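Local atomic coordinates of axin interactor, dorsalization-associated protein (Danio rerio, PDB entry 2QZQ), a protein that acts as a ventralizing factor in the embryo, inhibiting axin-mediated JNK activation by binding axin and disrupting its homodimerization, and ends in the C2 domain described here. Residues 14-19 with 71-76; 34-39 with 88-93; 52-57 with 67-72; 117-122 with 141-146. One frame throughout, in Å; residues are numbered along the deposited sequence.

Contact 1 of 4, residues 14-19 with 71-76; sequences TLLTLT and VEIQRH
Glu72 OE1 is gripped from several directions. The hydroxyl of Thr17 donates to it, OG1 to OE1 2.7 Å, on the syn side of the carboxylate and 26° out of its plane; a water shared with Leu16 O donates a second hydrogen bond, and Arg6 adds a salt bridge. The glutamate reaches this spot because its chain folds at chi2 (-69°), bringing the carboxylate back over Thr17, its partner in a non-hydrogen-bonded antiparallel pair. Thr17 OG1 also bonds His151, so this hydroxyl bridges Glu72 and His151. Next along, Leu18 and Val71 form a hydrogen-bonded pair, with Val71 N to Leu18 O at 2.7 Å. The pairing runs on as far as Ile73 N, which meets Leu16 O at 3.0 Å. Beyond it residues 74 and 75 swing away, and a water fills in, accepting from Leu16 N and donating to both Ile73 O and Arg75 O. The two segments meet again where Leu15 CD2 sits over one face of the His76 imidazole, 3.5 Å from its centroid, a CH-pi contact displaced toward the rim. On the other side of the sheet from Thr17, Leu18 CD1 and Ile73 CD1 pack at 4.1 Å. Here Leu18 and Ile73 both rest on Ile86 of strand 85-94 and Val71 covers Val38 of strand 34-41, while strand 144-151 flanks strand 15-24 along its other edge.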
loop_
_atom_site.group_PDB
_atom_site.type_symbol
_atom_site.label_atom_id
_atom_site.label_comp_id
_atom_site.label_asym_id
_atom_site.label_seq_id
_atom_site.Cartn_x
_atom_site.Cartn_y
_atom_site.Cartn_z
ATOM N N THR A 14 -11.522 0.122 -16.648
ATOM C CA THR A 14 -10.076 0.253 -16.434
ATOM C C THR A 14 -9.653 -0.508 -15.176
ATOM O O THR A 14 -10.329 -0.439 -14.162
ATOM C CB THR A 14 -9.668 1.736 -16.271
ATOM O OG1 THR A 14 -10.278 2.529 -17.315
ATOM C CG2 THR A 14 -8.153 1.870 -16.323
ATOM N N LEU A 15 -8.541 -1.225 -15.275
ATOM C CA LEU A 15 -7.972 -1.954 -14.132
ATOM C C LEU A 15 -6.616 -1.386 -13.770
ATOM O O LEU A 15 -5.811 -1.020 -14.643
ATOM C CB LEU A 15 -7.856 -3.459 -14.426
ATOM C CG LEU A 15 -9.150 -4.268 -14.496
ATOM C CD1 LEU A 15 -8.837 -5.656 -15.096
ATOM C CD2 LEU A 15 -9.885 -4.385 -13.137
ATOM N N LEU A 16 -6.361 -1.318 -12.463
ATOM C CA LEU A 16 -5.146 -0.704 -11.976
ATOM C C LEU A 16 -4.229 -1.755 -11.375
ATOM O O LEU A 16 -4.677 -2.602 -10.598
ATOM C CB LEU A 16 -5.485 0.390 -10.947
ATOM C CG LEU A 16 -4.337 1.068 -10.168
ATOM C CD1 LEU A 16 -3.456 1.919 -11.065
ATOM C CD2 LEU A 16 -4.887 1.873 -9.008
ATOM N N THR A 17 -2.973 -1.715 -11.814
ATOM C CA THR A 17 -1.869 -2.418 -11.182
ATOM C C THR A 17 -0.983 -1.421 -10.457
ATOM O O THR A 17 -0.558 -0.412 -11.035
ATOM C CB THR A 17 -1.015 -3.190 -12.191
ATOM O OG1 THR A 17 -1.884 -4.014 -12.986
ATOM C CG2 THR A 17 0.042 -4.106 -11.452
ATOM N N LEU A 18 -0.724 -1.694 -9.182
ATOM C CA LEU A 18 0.258 -0.902 -8.442
ATOM C C LEU A 18 1.478 -1.746 -8.170
ATOM O O LEU A 18 1.377 -2.786 -7.482
ATOM C CB LEU A 18 -0.336 -0.390 -7.131
ATOM C CG LEU A 18 -1.537 0.539 -7.270
ATOM C CD1 LEU A 18 -2.224 0.769 -5.925
ATOM C CD2 LEU A 18 -1.135 1.840 -7.947
ATOM N N THR A 19 2.615 -1.335 -8.730
ATOM C CA THR A 19 3.876 -1.993 -8.456
ATOM C C THR A 19 4.434 -1.363 -7.199
ATOM O O THR A 19 4.666 -0.167 -7.156
ATOM C CB THR A 19 4.890 -1.765 -9.607
ATOM O OG1 THR A 19 4.306 -2.207 -10.841
ATOM C CG2 THR A 19 6.215 -2.517 -9.357
ATOM N N VAL A 71 0.595 -5.396 -7.341
ATOM C CA VAL A 71 -0.657 -5.646 -6.660
ATOM C C VAL A 71 -1.805 -5.251 -7.598
ATOM O O VAL A 71 -1.850 -4.121 -8.084
ATOM C CB VAL A 71 -0.743 -4.885 -5.298
ATOM C CG1 VAL A 71 -2.070 -5.138 -4.609
ATOM C CG2 VAL A 71 0.433 -5.306 -4.386
ATOM N N GLU A 72 -2.733 -6.184 -7.812
ATOM C CA GLU A 72 -3.888 -5.973 -8.683
ATOM C C GLU A 72 -5.080 -5.486 -7.890
ATOM O O GLU A 72 -5.597 -6.190 -7.013
ATOM C CB GLU A 72 -4.231 -7.270 -9.467
ATOM C CG GLU A 72 -3.011 -7.911 -10.181
ATOM C CD GLU A 72 -2.467 -7.098 -11.363
ATOM O OE1 GLU A 72 -3.145 -6.158 -11.855
ATOM O OE2 GLU A 72 -1.349 -7.407 -11.816
ATOM N N ILE A 73 -5.518 -4.266 -8.191
ATOM C CA ILE A 73 -6.664 -3.674 -7.492
ATOM C C ILE A 73 -7.957 -4.352 -7.957
ATOM O O ILE A 73 -8.258 -4.384 -9.157
ATOM C CB ILE A 73 -6.682 -2.130 -7.677
ATOM C CG1 ILE A 73 -5.434 -1.533 -7.024
ATOM C CG2 ILE A 73 -7.934 -1.493 -7.050
ATOM C CD1 ILE A 73 -5.299 -1.879 -5.534
ATOM N N GLN A 74 -8.701 -4.891 -6.994
ATOM C CA GLN A 74 -9.781 -5.838 -7.243
ATOM C C GLN A 74 -11.127 -5.181 -7.522
ATOM O O GLN A 74 -12.169 -5.624 -7.048
ATOM C CB GLN A 74 -9.883 -6.819 -6.072
ATOM C CG GLN A 74 -8.635 -7.683 -5.936
ATOM C CD GLN A 74 -8.470 -8.636 -7.107
ATOM O OE1 GLN A 74 -9.361 -9.448 -7.379
ATOM N NE2 GLN A 74 -7.341 -8.557 -7.792
ATOM N N ARG A 75 -11.097 -4.108 -8.300
ATOM C CA ARG A 75 -12.324 -3.551 -8.857
ATOM C C ARG A 75 -11.967 -2.643 -10.020
ATOM O O ARG A 75 -11.007 -1.870 -9.948
ATOM C CB ARG A 75 -13.155 -2.791 -7.810
ATOM C CG ARG A 75 -14.631 -2.676 -8.201
ATOM C CD ARG A 75 -15.421 -1.684 -7.318
ATOM N NE ARG A 75 -15.778 -2.273 -6.026
ATOM C CZ ARG A 75 -16.666 -1.765 -5.173
ATOM N NH1 ARG A 75 -17.320 -0.646 -5.459
ATOM N NH2 ARG A 75 -16.906 -2.385 -4.022
ATOM N N HIS A 76 -12.746 -2.738 -11.090
ATOM C CA HIS A 76 -12.627 -1.771 -12.195
ATOM C C HIS A 76 -12.795 -0.353 -11.661
ATOM O O HIS A 76 -13.705 -0.068 -10.885
ATOM C CB HIS A 76 -13.621 -2.109 -13.331
ATOM C CG HIS A 76 -13.368 -3.448 -13.953
ATOM N ND1 HIS A 76 -13.894 -4.615 -13.441
ATOM C CD2 HIS A 76 -12.607 -3.811 -15.011
ATOM C CE1 HIS A 76 -13.481 -5.639 -14.169
ATOM N NE2 HIS A 76 -12.695 -5.179 -15.127
HETATM O O HOH W 1 -8.346 -2.108 -10.648
HETATM O O HOH W 2 -5.473 -4.777 -11.944
#

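Contact 2 of 4, residues 34-39 with 88-93; sequences PYITVS and FEFKHY
Lys91 stretches out fully beyond CG, chi2 to chi4 all near 180°, while chi1 of 68° sets the Tyr35 ring between its own backbone N and carbonyl carbon; together these lay the lysine chain over the ring. The two residues form a hydrogen-bonded pair of antiparallel strands in the C2-type beta sandwich. Lys91 CB stands over one ring face, 3.9 Å from the centroid, and CD passes the phenol oxygen. The ammonium goes on to Thr37, NZ to OG1 3.0 Å, and a water joins it to Tyr35 OH. Thr37 OG1 has a further partner in Asp53. With an alanine here, CB would still cover the ring, but the phenol oxygen would probably lose the methylenes beside it, and Thr37 OG1 its ammonium donor. On the opposite sheet face, Ile36, Val38, Phe88 and Phe90 enter the core against strands 15-24 and 64-72. There Val38 CG2 lies 3.9 Å from Phe88 CD1, and Pro34 CB presses against Phe90 CZ at 3.4 Å.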
loop_
_atom_site.group_PDB
_atom_site.type_symbol
_atom_site.label_atom_id
_atom_site.label_comp_id
_atom_site.label_asym_id
_atom_site.label_seq_id
_atom_site.Cartn_x
_atom_site.Cartn_y
_atom_site.Cartn_z
ATOM N N PRO A 34 9.279 -8.106 6.847
ATOM C CA PRO A 34 8.383 -6.998 6.469
ATOM C C PRO A 34 7.440 -7.358 5.324
ATOM O O PRO A 34 7.819 -8.078 4.381
ATOM C CB PRO A 34 9.352 -5.896 6.044
ATOM C CG PRO A 34 10.554 -6.636 5.527
ATOM C CD PRO A 34 10.677 -7.878 6.423
ATOM N N TYR A 35 6.219 -6.852 5.390
ATOM C CA TYR A 35 5.301 -6.980 4.256
ATOM C C TYR A 35 4.296 -5.842 4.245
ATOM O O TYR A 35 4.262 -5.020 5.155
ATOM C CB TYR A 35 4.593 -8.338 4.224
ATOM C CG TYR A 35 3.600 -8.573 5.339
ATOM C CD1 TYR A 35 4.023 -9.040 6.598
ATOM C CD2 TYR A 35 2.239 -8.337 5.144
ATOM C CE1 TYR A 35 3.099 -9.266 7.631
ATOM C CE2 TYR A 35 1.308 -8.548 6.164
ATOM C CZ TYR A 35 1.751 -9.038 7.403
ATOM O OH TYR A 35 0.831 -9.247 8.409
ATOM N N ILE A 36 3.494 -5.789 3.188
ATOM C CA ILE A 36 2.493 -4.718 3.056
ATOM C C ILE A 36 1.123 -5.291 2.798
ATOM O O ILE A 36 0.965 -6.209 1.996
ATOM C CB ILE A 36 2.902 -3.699 1.957
ATOM C CG1 ILE A 36 4.136 -2.915 2.423
ATOM C CG2 ILE A 36 1.705 -2.700 1.592
ATOM C CD1 ILE A 36 4.717 -1.930 1.339
ATOM N N THR A 37 0.132 -4.720 3.489
ATOM C CA THR A 37 -1.257 -5.025 3.291
ATOM C C THR A 37 -1.850 -3.876 2.501
ATOM O O THR A 37 -1.747 -2.699 2.908
ATOM C CB THR A 37 -1.996 -5.162 4.612
ATOM O OG1 THR A 37 -1.482 -6.297 5.298
ATOM C CG2 THR A 37 -3.518 -5.378 4.404
ATOM N N VAL A 38 -2.447 -4.244 1.379
ATOM C CA VAL A 38 -3.104 -3.295 0.479
ATOM C C VAL A 38 -4.611 -3.536 0.553
ATOM O O VAL A 38 -5.106 -4.651 0.307
ATOM C CB VAL A 38 -2.603 -3.425 -0.991
ATOM C CG1 VAL A 38 -3.285 -2.346 -1.940
ATOM C CG2 VAL A 38 -1.074 -3.345 -1.085
ATOM N N SER A 39 -5.330 -2.476 0.915
ATOM C CA SER A 39 -6.760 -2.513 1.002
ATOM C C SER A 39 -7.344 -1.290 0.259
ATOM O O SER A 39 -6.642 -0.306 0.023
ATOM C CB SER A 39 -7.209 -2.529 2.467
ATOM O OG SER A 39 -6.799 -1.372 3.182
ATOM N N PHE A 88 -1.884 1.303 2.099
ATOM C CA PHE A 88 -0.715 0.458 2.090
ATOM C C PHE A 88 -0.231 0.510 3.524
ATOM O O PHE A 88 0.138 1.587 3.993
ATOM C CB PHE A 88 0.376 1.024 1.165
ATOM C CG PHE A 88 -0.128 1.329 -0.211
ATOM C CD1 PHE A 88 -0.023 0.397 -1.226
ATOM C CD2 PHE A 88 -0.789 2.534 -0.462
ATOM C CE1 PHE A 88 -0.543 0.674 -2.512
ATOM C CE2 PHE A 88 -1.290 2.810 -1.721
ATOM C CZ PHE A 88 -1.188 1.873 -2.736
ATOM N N GLU A 89 -0.338 -0.619 4.217
ATOM C CA GLU A 89 0.085 -0.717 5.629
ATOM C C GLU A 89 1.324 -1.580 5.679
ATOM O O GLU A 89 1.279 -2.714 5.242
ATOM C CB GLU A 89 -0.992 -1.375 6.472
ATOM C CG GLU A 89 -2.267 -0.552 6.614
ATOM C CD GLU A 89 -3.306 -1.293 7.415
ATOM O OE1 GLU A 89 -3.951 -2.202 6.843
ATOM O OE2 GLU A 89 -3.451 -0.978 8.607
ATOM N N PHE A 90 2.407 -1.025 6.214
ATOM C CA PHE A 90 3.661 -1.731 6.341
ATOM C C PHE A 90 3.660 -2.456 7.680
ATOM O O PHE A 90 3.479 -1.842 8.733
ATOM C CB PHE A 90 4.825 -0.767 6.254
ATOM C CG PHE A 90 6.170 -1.419 6.454
ATOM C CD1 PHE A 90 6.885 -1.893 5.378
ATOM C CD2 PHE A 90 6.701 -1.561 7.746
ATOM C CE1 PHE A 90 8.139 -2.499 5.581
ATOM C CE2 PHE A 90 7.916 -2.150 7.956
ATOM C CZ PHE A 90 8.652 -2.620 6.867
ATOM N N LYS A 91 3.819 -3.780 7.603
ATOM C CA LYS A 91 3.760 -4.643 8.779
ATOM C C LYS A 91 5.054 -5.422 8.932
ATOM O O LYS A 91 5.738 -5.717 7.950
ATOM C CB LYS A 91 2.580 -5.585 8.641
ATOM C CG LYS A 91 1.207 -4.842 8.726
ATOM C CD LYS A 91 0.063 -5.791 8.565
ATOM C CE LYS A 91 -1.257 -5.069 8.455
ATOM N NZ LYS A 91 -2.336 -6.052 8.116
ATOM N N HIS A 92 5.381 -5.772 10.179
ATOM C CA HIS A 92 6.638 -6.433 10.477
ATOM C C HIS A 92 6.507 -7.160 11.822
ATOM O O HIS A 92 5.603 -6.861 12.640
ATOM C CB HIS A 92 7.836 -5.451 10.430
ATOM C CG HIS A 92 7.831 -4.419 11.525
ATOM N ND1 HIS A 92 6.819 -3.490 11.679
ATOM C CD2 HIS A 92 8.701 -4.189 12.533
ATOM C CE1 HIS A 92 7.069 -2.739 12.736
ATOM N NE2 HIS A 92 8.209 -3.136 13.266
ATOM N N TYR A 93 7.410 -8.114 12.018
ATOM C CA TYR A 93 7.399 -8.955 13.220
ATOM C C TYR A 93 8.223 -8.288 14.304
ATOM O O TYR A 93 9.394 -8.003 14.082
ATOM C CB TYR A 93 8.031 -10.322 12.892
ATOM C CG TYR A 93 8.153 -11.228 14.110
ATOM C CD1 TYR A 93 7.022 -11.831 14.645
ATOM C CD2 TYR A 93 9.390 -11.452 14.721
ATOM C CE1 TYR A 93 7.106 -12.681 15.772
ATOM C CE2 TYR A 93 9.490 -12.299 15.836
ATOM C CZ TYR A 93 8.346 -12.898 16.359
ATOM O OH TYR A 93 8.422 -13.730 17.472
HETATM O O HOH W 3 -1.818 -9.174 7.559
HETATM O O HOH W 4 -4.242 -1.775 4.007
#

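Contact 3 of 4, residues 52-57 with 67-72; sequences QDTPVA and FSVDVE
Ala57 and Thr54 meet the Phe67 ring from two directions, the methyl over a face and the hydroxyl at the edge. The contact spans the C2-type beta sandwich: residues 52-57 run antiparallel beside strand 34-41 at the edge of one layer, and strand 64-72 runs the other way in the layer facing it. Ala57 CB stands above the middle of the ring, 3.8 Å from its centroid and 12° off the normal, a CH-pi contact. Thr54 crosses the phenylalanine at about a right angle, with OG1 3.3 Å from CE1 and near the ring plane. A chi1 of 73° puts OG1 of Thr54 between its own backbone N and carbonyl carbon, where it donates to Pro55 O at 2.7 Å and also takes the backbone N-H of Ile36. The same torsion sends the threonine methyl to Val69, CG2 to CG1 3.8 Å. Ser68 and Val69 together face Ile20 in a G1 beta bulge. Farther along, Gln52 runs past Val71 head to tail, its amide beside CG1. NE2 of the extended Gln52 meets Glu72 O at 2.9 Å from above the carbonyl plane, and OE1 accepts from Leu4 N. A leucine in its place would probably leave Leu4 N without this acceptor and Glu72 O with the Gln74 amide but not this one. One water donates to Gln52 OE1 at 2.7 Å and accepts from Glu72 N.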
loop_
_atom_site.group_PDB
_atom_site.type_symbol
_atom_site.label_atom_id
_atom_site.label_comp_id
_atom_site.label_asym_id
_atom_site.label_seq_id
_atom_site.Cartn_x
_atom_site.Cartn_y
_atom_site.Cartn_z
ATOM N N GLN A 52 -5.376 -7.588 0.554
ATOM C CA GLN A 52 -4.300 -8.387 -0.012
ATOM C C GLN A 52 -2.950 -8.130 0.669
ATOM O O GLN A 52 -2.545 -6.973 0.824
ATOM C CB GLN A 52 -4.130 -8.092 -1.493
ATOM C CG GLN A 52 -5.356 -8.346 -2.387
ATOM C CD GLN A 52 -5.082 -7.911 -3.795
ATOM O OE1 GLN A 52 -4.411 -8.617 -4.546
ATOM N NE2 GLN A 52 -5.563 -6.719 -4.163
ATOM N N ASP A 53 -2.253 -9.207 1.050
ATOM C CA ASP A 53 -0.916 -9.096 1.655
ATOM C C ASP A 53 0.168 -9.412 0.653
ATOM O O ASP A 53 0.108 -10.449 -0.022
ATOM C CB ASP A 53 -0.764 -10.063 2.841
ATOM C CG ASP A 53 -1.568 -9.665 4.043
ATOM O OD1 ASP A 53 -2.160 -8.551 4.083
ATOM O OD2 ASP A 53 -1.599 -10.482 4.995
ATOM N N THR A 54 1.187 -8.566 0.553
ATOM C CA THR A 54 2.349 -8.973 -0.223
ATOM C C THR A 54 2.997 -10.166 0.495
ATOM O O THR A 54 2.769 -10.375 1.710
ATOM C CB THR A 54 3.438 -7.887 -0.441
ATOM O OG1 THR A 54 4.162 -7.653 0.778
ATOM C CG2 THR A 54 2.866 -6.544 -1.024
ATOM N N PRO A 55 3.769 -10.969 -0.256
ATOM C CA PRO A 55 4.708 -11.858 0.425
ATOM C C PRO A 55 5.688 -11.017 1.225
ATOM O O PRO A 55 5.831 -9.801 0.979
ATOM C CB PRO A 55 5.483 -12.510 -0.715
ATOM C CG PRO A 55 4.610 -12.358 -1.942
ATOM C CD PRO A 55 3.810 -11.102 -1.727
ATOM N N VAL A 56 6.378 -11.668 2.159
ATOM C CA VAL A 56 7.469 -11.038 2.900
ATOM C C VAL A 56 8.623 -10.632 1.979
ATOM O O VAL A 56 9.050 -11.387 1.096
ATOM C CB VAL A 56 7.945 -11.949 4.074
ATOM C CG1 VAL A 56 9.310 -11.518 4.628
ATOM C CG2 VAL A 56 6.914 -11.921 5.166
ATOM N N ALA A 57 9.112 -9.418 2.177
ATOM C CA ALA A 57 10.208 -8.895 1.394
ATOM C C ALA A 57 11.527 -9.267 2.077
ATOM O O ALA A 57 11.658 -9.144 3.306
ATOM C CB ALA A 57 10.087 -7.373 1.256
ATOM N N PHE A 67 10.575 -4.413 -2.642
ATOM C CA PHE A 67 9.478 -5.343 -2.820
ATOM C C PHE A 67 9.414 -5.838 -4.259
ATOM O O PHE A 67 9.390 -7.065 -4.496
ATOM C CB PHE A 67 8.133 -4.675 -2.465
ATOM C CG PHE A 67 7.830 -4.660 -0.985
ATOM C CD1 PHE A 67 7.028 -5.647 -0.407
ATOM C CD2 PHE A 67 8.390 -3.679 -0.160
ATOM C CE1 PHE A 67 6.772 -5.633 0.976
ATOM C CE2 PHE A 67 8.151 -3.663 1.223
ATOM C CZ PHE A 67 7.340 -4.640 1.796
ATOM N N SER A 68 9.387 -4.879 -5.202
ATOM C CA SER A 68 9.256 -5.158 -6.640
ATOM C C SER A 68 8.170 -6.189 -6.898
ATOM O O SER A 68 8.433 -7.251 -7.458
ATOM C CB SER A 68 10.589 -5.636 -7.227
ATOM O OG SER A 68 11.641 -4.749 -6.901
ATOM N N VAL A 69 6.952 -5.873 -6.472
ATOM C CA VAL A 69 5.821 -6.760 -6.635
ATOM C C VAL A 69 4.595 -5.990 -7.120
ATOM O O VAL A 69 4.350 -4.860 -6.681
ATOM C CB VAL A 69 5.523 -7.528 -5.321
ATOM C CG1 VAL A 69 4.974 -6.589 -4.224
ATOM C CG2 VAL A 69 4.584 -8.707 -5.582
ATOM N N ASP A 70 3.834 -6.601 -8.034
ATOM C CA ASP A 70 2.595 -6.000 -8.545
ATOM C C ASP A 70 1.406 -6.382 -7.688
ATOM O O ASP A 70 1.228 -7.551 -7.330
ATOM C CB ASP A 70 2.306 -6.434 -9.989
ATOM C CG ASP A 70 3.295 -5.886 -10.987
ATOM O OD1 ASP A 70 4.109 -4.978 -10.654
ATOM O OD2 ASP A 70 3.242 -6.381 -12.142
ATOM N N VAL A 71 0.595 -5.396 -7.341
ATOM C CA VAL A 71 -0.657 -5.646 -6.660
ATOM C C VAL A 71 -1.805 -5.251 -7.598
ATOM O O VAL A 71 -1.850 -4.121 -8.084
ATOM C CB VAL A 71 -0.743 -4.885 -5.298
ATOM C CG1 VAL A 71 -2.070 -5.138 -4.609
ATOM C CG2 VAL A 71 0.433 -5.306 -4.386
ATOM N N GLU A 72 -2.733 -6.184 -7.812
ATOM C CA GLU A 72 -3.888 -5.973 -8.683
ATOM C C GLU A 72 -5.080 -5.486 -7.890
ATOM O O GLU A 72 -5.597 -6.190 -7.013
ATOM C CB GLU A 72 -4.231 -7.270 -9.467
ATOM C CG GLU A 72 -3.011 -7.911 -10.181
ATOM C CD GLU A 72 -2.467 -7.098 -11.363
ATOM O OE1 GLU A 72 -3.145 -6.158 -11.855
ATOM O OE2 GLU A 72 -1.349 -7.407 -11.816
HETATM O O HOH W 5 -2.647 -8.667 -6.620
#

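Contact 4 of 4, residues 117-122 with 141-146; sequences PIVIEL and PLYLHL
An antiparallel strand pair of the C2 beta sandwich, 117-120 against 144-146, makes this contact, its short axes 4.8 Å apart. Ile118 with Leu146 and Ile120 with Leu144 are the hydrogen-bonded pairs, each closed by two backbone bonds. Between them Val119 and His145 form a non-hydrogen-bonded pair, and the valine spreads its two methyls over two rings. With chi1 at -56°, CG1 lies beside its own backbone N and over a face of the His145 imidazole, 3.7 Å from the centroid. CG2 turns the other way, to a face of Tyr143, 4.2 Å from that centroid. The tyrosine ring edge meets the backbone instead, CD1 to Glu121 N 3.8 Å. On the side away from Val119, Ile118 CG2 packs on Leu146 CB at 3.8 Å and Ile120 CD1 on Leu146 CD1 at 3.7 Å. Where the strands part, a water accepts from Leu122 N and donates to Leu142 O. The two faces thus differ in chemistry: Ile120, Leu144 and Leu146 pack inward against Phe88 and Ala106, whereas the Val119 side places an imidazole and a phenol toward the outer surface.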
loop_
_atom_site.group_PDB
_atom_site.type_symbol
_atom_site.label_atom_id
_atom_site.label_comp_id
_atom_site.label_asym_id
_atom_site.label_seq_id
_atom_site.Cartn_x
_atom_site.Cartn_y
_atom_site.Cartn_z
ATOM N N PRO A 117 5.343 6.672 -12.034
ATOM C CA PRO A 117 5.875 6.699 -10.671
ATOM C C PRO A 117 5.147 7.684 -9.761
ATOM O O PRO A 117 4.737 8.767 -10.184
ATOM C CB PRO A 117 7.324 7.139 -10.868
ATOM C CG PRO A 117 7.301 7.937 -12.145
ATOM C CD PRO A 117 6.340 7.166 -13.005
ATOM N N ILE A 118 4.969 7.275 -8.512
ATOM C CA ILE A 118 4.472 8.162 -7.456
ATOM C C ILE A 118 5.214 7.823 -6.152
ATOM O O ILE A 118 5.508 6.648 -5.891
ATOM C CB ILE A 118 2.921 8.026 -7.264
ATOM C CG1 ILE A 118 2.387 9.021 -6.219
ATOM C CG2 ILE A 118 2.505 6.575 -6.944
ATOM C CD1 ILE A 118 0.887 8.979 -6.096
ATOM N N VAL A 119 5.547 8.849 -5.364
ATOM C CA VAL A 119 6.028 8.616 -4.005
ATOM C C VAL A 119 4.963 9.118 -3.017
ATOM O O VAL A 119 4.285 10.140 -3.252
ATOM C CB VAL A 119 7.462 9.224 -3.729
ATOM C CG1 VAL A 119 8.501 8.683 -4.754
ATOM C CG2 VAL A 119 7.438 10.735 -3.732
ATOM N N ILE A 120 4.762 8.362 -1.950
ATOM C CA ILE A 120 3.735 8.692 -0.994
ATOM C C ILE A 120 4.373 8.616 0.400
ATOM O O ILE A 120 5.108 7.665 0.715
ATOM C CB ILE A 120 2.553 7.697 -1.015
ATOM C CG1 ILE A 120 1.933 7.556 -2.414
ATOM C CG2 ILE A 120 1.487 8.134 0.007
ATOM C CD1 ILE A 120 0.927 6.403 -2.517
ATOM N N GLU A 121 4.070 9.632 1.210
ATOM C CA GLU A 121 4.571 9.732 2.589
ATOM C C GLU A 121 3.910 8.729 3.546
ATOM O O GLU A 121 2.766 8.265 3.323
ATOM C CB GLU A 121 4.389 11.176 3.115
ATOM C CG GLU A 121 2.936 11.543 3.512
ATOM C CD GLU A 121 2.065 12.012 2.339
ATOM O OE1 GLU A 121 2.411 11.762 1.167
ATOM O OE2 GLU A 121 0.996 12.603 2.602
ATOM N N LEU A 122 4.622 8.422 4.629
ATOM C CA LEU A 122 4.131 7.462 5.617
ATOM C C LEU A 122 3.629 8.165 6.875
ATOM O O LEU A 122 4.255 9.114 7.358
ATOM C CB LEU A 122 5.219 6.448 6.005
ATOM C CG LEU A 122 5.460 5.700 4.666
ATOM C CD1 LEU A 122 6.882 5.426 4.343
ATOM C CD2 LEU A 122 4.522 4.540 4.459
ATOM N N PRO A 141 13.305 12.273 3.490
ATOM C CA PRO A 141 12.783 11.892 2.183
ATOM C C PRO A 141 12.776 10.364 2.027
ATOM O O PRO A 141 13.427 9.807 1.132
ATOM C CB PRO A 141 13.765 12.563 1.211
ATOM C CG PRO A 141 15.059 12.596 1.967
ATOM C CD PRO A 141 14.684 12.795 3.410
ATOM N N LEU A 142 12.042 9.697 2.913
ATOM C CA LEU A 142 11.885 8.253 2.905
ATOM C C LEU A 142 10.409 7.962 2.704
ATOM O O LEU A 142 9.576 8.208 3.606
ATOM C CB LEU A 142 12.393 7.658 4.241
ATOM C CG LEU A 142 13.895 7.844 4.457
ATOM C CD1 LEU A 142 14.267 7.540 5.936
ATOM C CD2 LEU A 142 14.693 6.959 3.478
ATOM N N TYR A 143 10.095 7.475 1.511
ATOM C CA TYR A 143 8.723 7.346 1.012
ATOM C C TYR A 143 8.405 5.927 0.590
ATOM O O TYR A 143 9.297 5.096 0.414
ATOM C CB TYR A 143 8.556 8.233 -0.237
ATOM C CG TYR A 143 8.718 9.726 -0.002
ATOM C CD1 TYR A 143 7.679 10.461 0.561
ATOM C CD2 TYR A 143 9.872 10.401 -0.411
ATOM C CE1 TYR A 143 7.784 11.820 0.765
ATOM C CE2 TYR A 143 10.004 11.774 -0.203
ATOM C CZ TYR A 143 8.946 12.474 0.383
ATOM O OH TYR A 143 9.013 13.821 0.583
ATOM N N LEU A 144 7.132 5.663 0.371
ATOM C CA LEU A 144 6.711 4.487 -0.389
ATOM C C LEU A 144 6.755 4.841 -1.884
ATOM O O LEU A 144 6.129 5.812 -2.311
ATOM C CB LEU A 144 5.295 4.070 0.025
ATOM C CG LEU A 144 4.653 2.890 -0.705
ATOM C CD1 LEU A 144 5.390 1.548 -0.402
ATOM C CD2 LEU A 144 3.166 2.810 -0.378
ATOM N N HIS A 145 7.489 4.042 -2.662
ATOM C CA HIS A 145 7.654 4.284 -4.109
ATOM C C HIS A 145 6.836 3.264 -4.849
ATOM O O HIS A 145 7.055 2.050 -4.680
ATOM C CB HIS A 145 9.101 4.091 -4.525
ATOM C CG HIS A 145 10.022 5.172 -4.064
ATOM N ND1 HIS A 145 10.404 5.323 -2.747
ATOM C CD2 HIS A 145 10.661 6.144 -4.752
ATOM C CE1 HIS A 145 11.233 6.349 -2.642
ATOM N NE2 HIS A 145 11.408 6.856 -3.846
ATOM N N LEU A 146 5.870 3.755 -5.636
ATOM C CA LEU A 146 4.999 2.921 -6.462
ATOM C C LEU A 146 5.110 3.274 -7.946
ATOM O O LEU A 146 5.555 4.380 -8.307
ATOM C CB LEU A 146 3.516 3.071 -6.066
ATOM C CG LEU A 146 3.100 2.981 -4.593
ATOM C CD1 LEU A 146 1.629 3.363 -4.427
ATOM C CD2 LEU A 146 3.392 1.586 -4.076
HETATM O O HOH W 6 7.454 9.792 4.274
#

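In the fold
From the N terminus, strand 15-24 comes first and waits for strand 64-72, whose pairing in contact 1 closes a loop of some fifty residues. Within that loop strand 34-41 appears, but its partner 85-94 lies beyond contact 1, so contacts 1 and 2 cross along the chain. Contact 3 is a short closure, 52-57 back to 67-72, falling wholly within the span of contact 2 and ending on Val71 and Glu72, which it shares with contact 1. Contact 4 follows later, a separate closure of two successive antiparallel strands across a long loop near the C terminus. In space Phe88 ties the sandwich together, touching Leu18 of contact 1 and both Leu144 and Leu146 of contact 4.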